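Local atomic coordinates of endo-beta-1,4-glucanase (cellulase B) (Bacillus halodurans, PDB entry 4V2X), a protein that probably hydrolyses beta-1,4-linked glucans as a family 5 glycoside hydrolase, joining a catalytic barrel to an immunoglobulin-like module and a family 46 carbohydrate-binding module. Residues A548-L560 with V570-T582. Numbering follows the deposited sequence.
Sequences AFFREVRDGEVRL and VNYTIIKNGNQVT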
loop_
_atom_site.group_PDB
_atom_site.type_symbol
_atom_site.label_atom_id
_atom_site.label_comp_id
_atom_site.label_asym_id
_atom_site.label_seq_id
_atom_site.Cartn_x
_atom_site.Cartn_y
_atom_site.Cartn_z
ATOM N N ALA A 548 11.273 28.879 -29.415
ATOM C CA ALA A 548 10.342 27.926 -28.799
ATOM C C ALA A 548 8.890 28.333 -29.033
ATOM O O ALA A 548 8.023 27.481 -29.209
ATOM C CB ALA A 548 10.614 27.817 -27.310
ATOM N N PHE A 549 8.630 29.636 -29.020
ATOM C CA PHE A 549 7.303 30.149 -29.373
ATOM C C PHE A 549 6.946 29.737 -30.797
ATOM O O PHE A 549 5.904 29.132 -31.029
ATOM C CB PHE A 549 7.257 31.669 -29.232
ATOM C CG PHE A 549 6.007 32.311 -29.784
ATOM C CD1 PHE A 549 4.799 32.205 -29.111
ATOM C CD2 PHE A 549 6.060 33.075 -30.943
ATOM C CE1 PHE A 549 3.656 32.822 -29.603
ATOM C CE2 PHE A 549 4.922 33.699 -31.439
ATOM C CZ PHE A 549 3.720 33.573 -30.767
ATOM N N PHE A 550 7.823 30.062 -31.744
ATOM C CA PHE A 550 7.543 29.793 -33.152
ATOM C C PHE A 550 7.445 28.309 -33.497
ATOM O O PHE A 550 6.739 27.945 -34.437
ATOM C CB PHE A 550 8.563 30.495 -34.044
ATOM C CG PHE A 550 8.394 31.984 -34.084
ATOM C CD1 PHE A 550 7.253 32.548 -34.640
ATOM C CD2 PHE A 550 9.362 32.824 -33.566
ATOM C CE1 PHE A 550 7.086 33.920 -34.680
ATOM C CE2 PHE A 550 9.204 34.201 -33.610
ATOM C CZ PHE A 550 8.062 34.749 -34.165
ATOM N N ARG A 551 8.124 27.451 -32.737
ATOM C CA ARG A 551 8.015 26.003 -32.959
ATOM C C ARG A 551 6.574 25.500 -32.838
ATOM O O ARG A 551 6.222 24.477 -33.423
ATOM C CB ARG A 551 8.914 25.216 -31.998
ATOM C CG ARG A 551 10.357 25.106 -32.450
ATOM C CD ARG A 551 11.065 23.918 -31.818
ATOM N NE ARG A 551 11.176 24.043 -30.368
ATOM C CZ ARG A 551 12.107 24.751 -29.728
ATOM N NH1 ARG A 551 13.033 25.432 -30.400
ATOM N NH2 ARG A 551 12.108 24.782 -28.400
ATOM N N GLU A 552 5.746 26.223 -32.085
ATOM C CA GLU A 552 4.350 25.853 -31.904
ATOM C C GLU A 552 3.386 26.889 -32.483
ATOM O O GLU A 552 2.268 27.060 -31.992
ATOM C CB GLU A 552 4.091 25.598 -30.420
ATOM C CG GLU A 552 4.961 24.468 -29.889
ATOM C CD GLU A 552 4.618 24.065 -28.472
ATOM O OE1 GLU A 552 3.543 23.467 -28.266
ATOM O OE2 GLU A 552 5.435 24.343 -27.570
ATOM N N VAL A 553 3.824 27.562 -33.546
ATOM C CA VAL A 553 2.978 28.457 -34.308
ATOM C C VAL A 553 2.942 27.963 -35.753
ATOM O O VAL A 553 3.985 27.770 -36.378
ATOM C CB VAL A 553 3.505 29.902 -34.261
ATOM C CG1 VAL A 553 2.682 30.817 -35.164
ATOM C CG2 VAL A 553 3.517 30.421 -32.824
ATOM N N ARG A 554 1.741 27.763 -36.278
ATOM C CA ARG A 554 1.586 27.390 -37.684
ATOM C C ARG A 554 1.702 28.623 -38.566
ATOM O O ARG A 554 1.486 29.747 -38.108
ATOM C CB ARG A 554 0.260 26.666 -37.916
ATOM C CG ARG A 554 -0.983 27.526 -37.810
ATOM C CD ARG A 554 -2.153 26.884 -38.540
ATOM N NE ARG A 554 -3.338 27.731 -38.476
ATOM C CZ ARG A 554 -4.237 27.713 -37.494
ATOM N NH1 ARG A 554 -4.118 26.877 -36.462
ATOM N NH2 ARG A 554 -5.273 28.542 -37.548
ATOM N N ASP A 555 2.060 28.417 -39.830
ATOM C CA ASP A 555 2.093 29.508 -40.799
ATOM C C ASP A 555 0.731 30.200 -40.838
ATOM O O ASP A 555 -0.314 29.548 -40.726
ATOM C CB ASP A 555 2.430 28.991 -42.202
ATOM C CG ASP A 555 3.888 28.605 -42.362
ATOM O OD1 ASP A 555 4.676 28.709 -41.400
ATOM O OD2 ASP A 555 4.246 28.185 -43.481
ATOM N N GLY A 556 0.749 31.517 -40.990
ATOM C CA GLY A 556 -0.473 32.312 -40.987
ATOM C C GLY A 556 -0.309 33.570 -40.154
ATOM O O GLY A 556 0.810 33.986 -39.847
ATOM N N GLU A 557 -1.437 34.172 -39.789
ATOM C CA GLU A 557 -1.434 35.486 -39.166
ATOM C C GLU A 557 -1.866 35.371 -37.715
ATOM O O GLU A 557 -2.896 34.775 -37.409
ATOM C CB GLU A 557 -2.360 36.433 -39.917
ATOM C CG GLU A 557 -2.243 37.877 -39.455
ATOM C CD GLU A 557 -3.050 38.836 -40.300
ATOM O OE1 GLU A 557 -3.113 38.632 -41.526
ATOM O OE2 GLU A 557 -3.616 39.799 -39.734
ATOM N N VAL A 558 -1.059 35.952 -36.838
ATOM C CA VAL A 558 -1.263 35.873 -35.396
ATOM C C VAL A 558 -1.344 37.286 -34.833
ATOM O O VAL A 558 -0.522 38.151 -35.165
ATOM C CB VAL A 558 -0.109 35.093 -34.743
ATOM C CG1 VAL A 558 -0.072 35.285 -33.228
ATOM C CG2 VAL A 558 -0.224 33.616 -35.109
ATOM N N ARG A 559 -2.333 37.519 -33.977
ATOM C CA ARG A 559 -2.452 38.786 -33.271
ATOM C C ARG A 559 -1.839 38.645 -31.893
ATOM O O ARG A 559 -2.209 37.753 -31.123
ATOM C CB ARG A 559 -3.916 39.230 -33.144
ATOM C CG ARG A 559 -4.071 40.595 -32.485
ATOM C CD ARG A 559 -5.526 41.060 -32.480
ATOM N NE ARG A 559 -6.410 40.092 -31.824
ATOM C CZ ARG A 559 -6.535 39.932 -30.502
ATOM N NH1 ARG A 559 -5.838 40.679 -29.649
ATOM N NH2 ARG A 559 -7.369 39.013 -30.026
ATOM N N LEU A 560 -0.883 39.519 -31.596
ATOM C CA LEU A 560 -0.266 39.586 -30.286
ATOM C C LEU A 560 -0.874 40.747 -29.518
ATOM O O LEU A 560 -1.199 41.780 -30.103
ATOM C CB LEU A 560 1.240 39.799 -30.417
ATOM C CG LEU A 560 2.007 38.771 -31.240
ATOM C CD1 LEU A 560 3.478 39.146 -31.283
ATOM C CD2 LEU A 560 1.829 37.370 -30.681
ATOM N N VAL A 570 -0.989 47.070 -26.110
ATOM C CA VAL A 570 -0.572 47.313 -27.486
ATOM C C VAL A 570 -0.757 46.035 -28.287
ATOM O O VAL A 570 -0.251 44.991 -27.893
ATOM C CB VAL A 570 0.910 47.751 -27.560
ATOM C CG1 VAL A 570 1.356 47.916 -29.008
ATOM C CG2 VAL A 570 1.125 49.041 -26.786
ATOM N N ASN A 571 -1.483 46.129 -29.400
ATOM C CA ASN A 571 -1.620 45.010 -30.332
ATOM C C ASN A 571 -0.527 45.026 -31.378
ATOM O O ASN A 571 0.047 46.069 -31.669
ATOM C CB ASN A 571 -2.981 45.039 -31.022
ATOM C CG ASN A 571 -4.130 44.863 -30.049
ATOM O OD1 ASN A 571 -5.093 45.629 -30.068
ATOM N ND2 ASN A 571 -4.032 43.869 -29.191
ATOM N N TYR A 572 -0.256 43.858 -31.947
ATOM C CA TYR A 572 0.784 43.702 -32.956
ATOM C C TYR A 572 0.427 42.477 -33.774
ATOM O O TYR A 572 -0.159 41.530 -33.253
ATOM C CB TYR A 572 2.142 43.532 -32.279
ATOM C CG TYR A 572 3.359 43.664 -33.171
ATOM C CD1 TYR A 572 3.928 44.909 -33.433
ATOM C CD2 TYR A 572 3.980 42.537 -33.707
ATOM C CE1 TYR A 572 5.061 45.027 -34.221
ATOM C CE2 TYR A 572 5.112 42.648 -34.500
ATOM C CZ TYR A 572 5.644 43.893 -34.759
ATOM O OH TYR A 572 6.768 44.008 -35.536
ATOM N N THR A 573 0.763 42.504 -35.057
ATOM C CA THR A 573 0.499 41.383 -35.931
ATOM C C THR A 573 1.800 40.746 -36.396
ATOM O O THR A 573 2.745 41.439 -36.779
ATOM C CB THR A 573 -0.332 41.828 -37.143
ATOM O OG1 THR A 573 -1.573 42.372 -36.677
ATOM C CG2 THR A 573 -0.612 40.653 -38.082
ATOM N N ILE A 574 1.843 39.419 -36.354
ATOM C CA ILE A 574 2.908 38.684 -37.028
ATOM C C ILE A 574 2.328 37.758 -38.088
ATOM O O ILE A 574 1.257 37.175 -37.915
ATOM C CB ILE A 574 3.827 37.903 -36.063
ATOM C CG1 ILE A 574 3.015 36.995 -35.142
ATOM C CG2 ILE A 574 4.674 38.869 -35.247
ATOM C CD1 ILE A 574 3.836 35.957 -34.414
ATOM N N ILE A 575 3.042 37.663 -39.203
ATOM C CA ILE A 575 2.700 36.747 -40.279
ATOM C C ILE A 575 3.894 35.817 -40.422
ATOM O O ILE A 575 5.014 36.269 -40.671
ATOM C CB ILE A 575 2.400 37.485 -41.597
ATOM C CG1 ILE A 575 1.210 38.428 -41.404
ATOM C CG2 ILE A 575 2.097 36.485 -42.711
ATOM C CD1 ILE A 575 0.904 39.310 -42.591
ATOM N N LYS A 576 3.645 34.528 -40.229
ATOM C CA LYS A 576 4.681 33.510 -40.316
ATOM C C LYS A 576 4.555 32.787 -41.655
ATOM O O LYS A 576 3.481 32.304 -42.012
ATOM C CB LYS A 576 4.543 32.513 -39.169
ATOM C CG LYS A 576 5.620 31.436 -39.118
ATOM C CD LYS A 576 5.345 30.447 -38.002
ATOM C CE LYS A 576 6.510 29.495 -37.798
ATOM N NZ LYS A 576 6.673 28.554 -38.938
ATOM N N ASN A 577 5.665 32.734 -42.384
ATOM C CA ASN A 577 5.768 32.000 -43.639
ATOM C C ASN A 577 7.058 31.198 -43.568
ATOM O O ASN A 577 8.134 31.727 -43.826
ATOM C CB ASN A 577 5.818 32.968 -44.826
ATOM C CG ASN A 577 4.447 33.514 -45.212
ATOM O OD1 ASN A 577 4.221 34.729 -45.221
ATOM N ND2 ASN A 577 3.531 32.617 -45.554
ATOM N N GLY A 578 6.955 29.928 -43.196
ATOM C CA GLY A 578 8.139 29.114 -42.930
ATOM C C GLY A 578 8.918 29.659 -41.749
ATOM O O GLY A 578 8.339 29.979 -40.713
ATOM N N ASN A 579 10.230 29.790 -41.906
ATOM C CA ASN A 579 11.071 30.345 -40.849
ATOM C C ASN A 579 11.145 31.875 -40.873
ATOM O O ASN A 579 11.845 32.471 -40.051
ATOM C CB ASN A 579 12.482 29.756 -40.935
ATOM C CG ASN A 579 12.514 28.277 -40.606
ATOM O OD1 ASN A 579 11.753 27.799 -39.770
ATOM N ND2 ASN A 579 13.410 27.548 -41.253
ATOM N N GLN A 580 10.430 32.501 -41.805
ATOM C CA GLN A 580 10.420 33.947 -41.934
ATOM C C GLN A 580 9.176 34.546 -41.277
ATOM O O GLN A 580 8.060 34.027 -41.411
ATOM C CB GLN A 580 10.485 34.354 -43.408
ATOM C CG GLN A 580 11.701 33.812 -44.158
ATOM C CD GLN A 580 13.043 34.227 -43.551
ATOM O OE1 GLN A 580 13.189 35.328 -43.013
ATOM N NE2 GLN A 580 14.036 33.343 -43.648
ATOM N N VAL A 581 9.384 35.653 -40.578
ATOM C CA VAL A 581 8.327 36.299 -39.826
ATOM C C VAL A 581 8.294 37.780 -40.170
ATOM O O VAL A 581 9.318 38.466 -40.117
ATOM C CB VAL A 581 8.541 36.123 -38.313
ATOM C CG1 VAL A 581 7.380 36.732 -37.532
ATOM C CG2 VAL A 581 8.717 34.651 -37.976
ATOM N N THR A 582 7.108 38.252 -40.532
ATOM C CA THR A 582 6.854 39.661 -40.748
ATOM C C THR A 582 6.069 40.181 -39.551
ATOM O O THR A 582 5.077 39.581 -39.152
ATOM C CB THR A 582 6.040 39.879 -42.032
ATOM O OG1 THR A 582 6.808 39.425 -43.154
ATOM C CG2 THR A 582 5.684 41.350 -42.230
HETATM O O HOH W 1 7.179 26.451 -36.726
HETATM O O HOH W 2 4.884 26.665 -38.768
HETATM O O HOH W 3 -3.731 40.952 -37.138
#
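Strands 556-560 and 570-577 pair as the antiparallel arms of a beta hairpin, their axes 4.6 Å apart at 161°. Gly556, Val558 and Leu560 face Lys576, Ile574 and Tyr572 in hydrogen-bonded pairs, each exchanging two N-H...O=C bonds; the one from Val558 N to Ile574 O is 2.8 Å and nearly straight. From Asn577 to Gln580 the chain reverses through a type II' turn, into strand 580-582.

Val558, Leu560, Tyr572 and Ile574 share the face on which helix 548-551 packs. Ile574 holds CG1 between its backbone N and carbonyl carbon (chi1 53°), which lays it beside Val558 CB and brings CD1 to the edge of the Phe549 ring, 3.9 Å from CE2. CD1 also touches Phe550 CE1, while Val581 CG2 sits over one face of the Phe550 ring in a CH-pi contact, 4.1 Å from the centroid. On the other face, Thr573 CG2 packs against Glu557 CG, and a water joins Glu557 OE2 to Thr573 OG1.

Lys576 runs extended past Val553 and bends at its last torsion (chi4 -69°), bringing NZ to Asp555 OD1 (3.2 Å, a salt bridge) and Gly578 O (2.8 Å). One water links NZ to Phe550 O, another to Val553 O; with four acceptors round three N-H groups, some bond must be shared. Gly578 N adds weak bonds to the Asp555 carboxylate. A methionine in place of Lys576 would probably leave Asp555 without its counter-charge and both waters without their ammonium donor.

Within the carbohydrate-binding module, the ammonium joins loop and turn directly, and Phe550 and Val553 through water, beside the apolar Ile574 contacts.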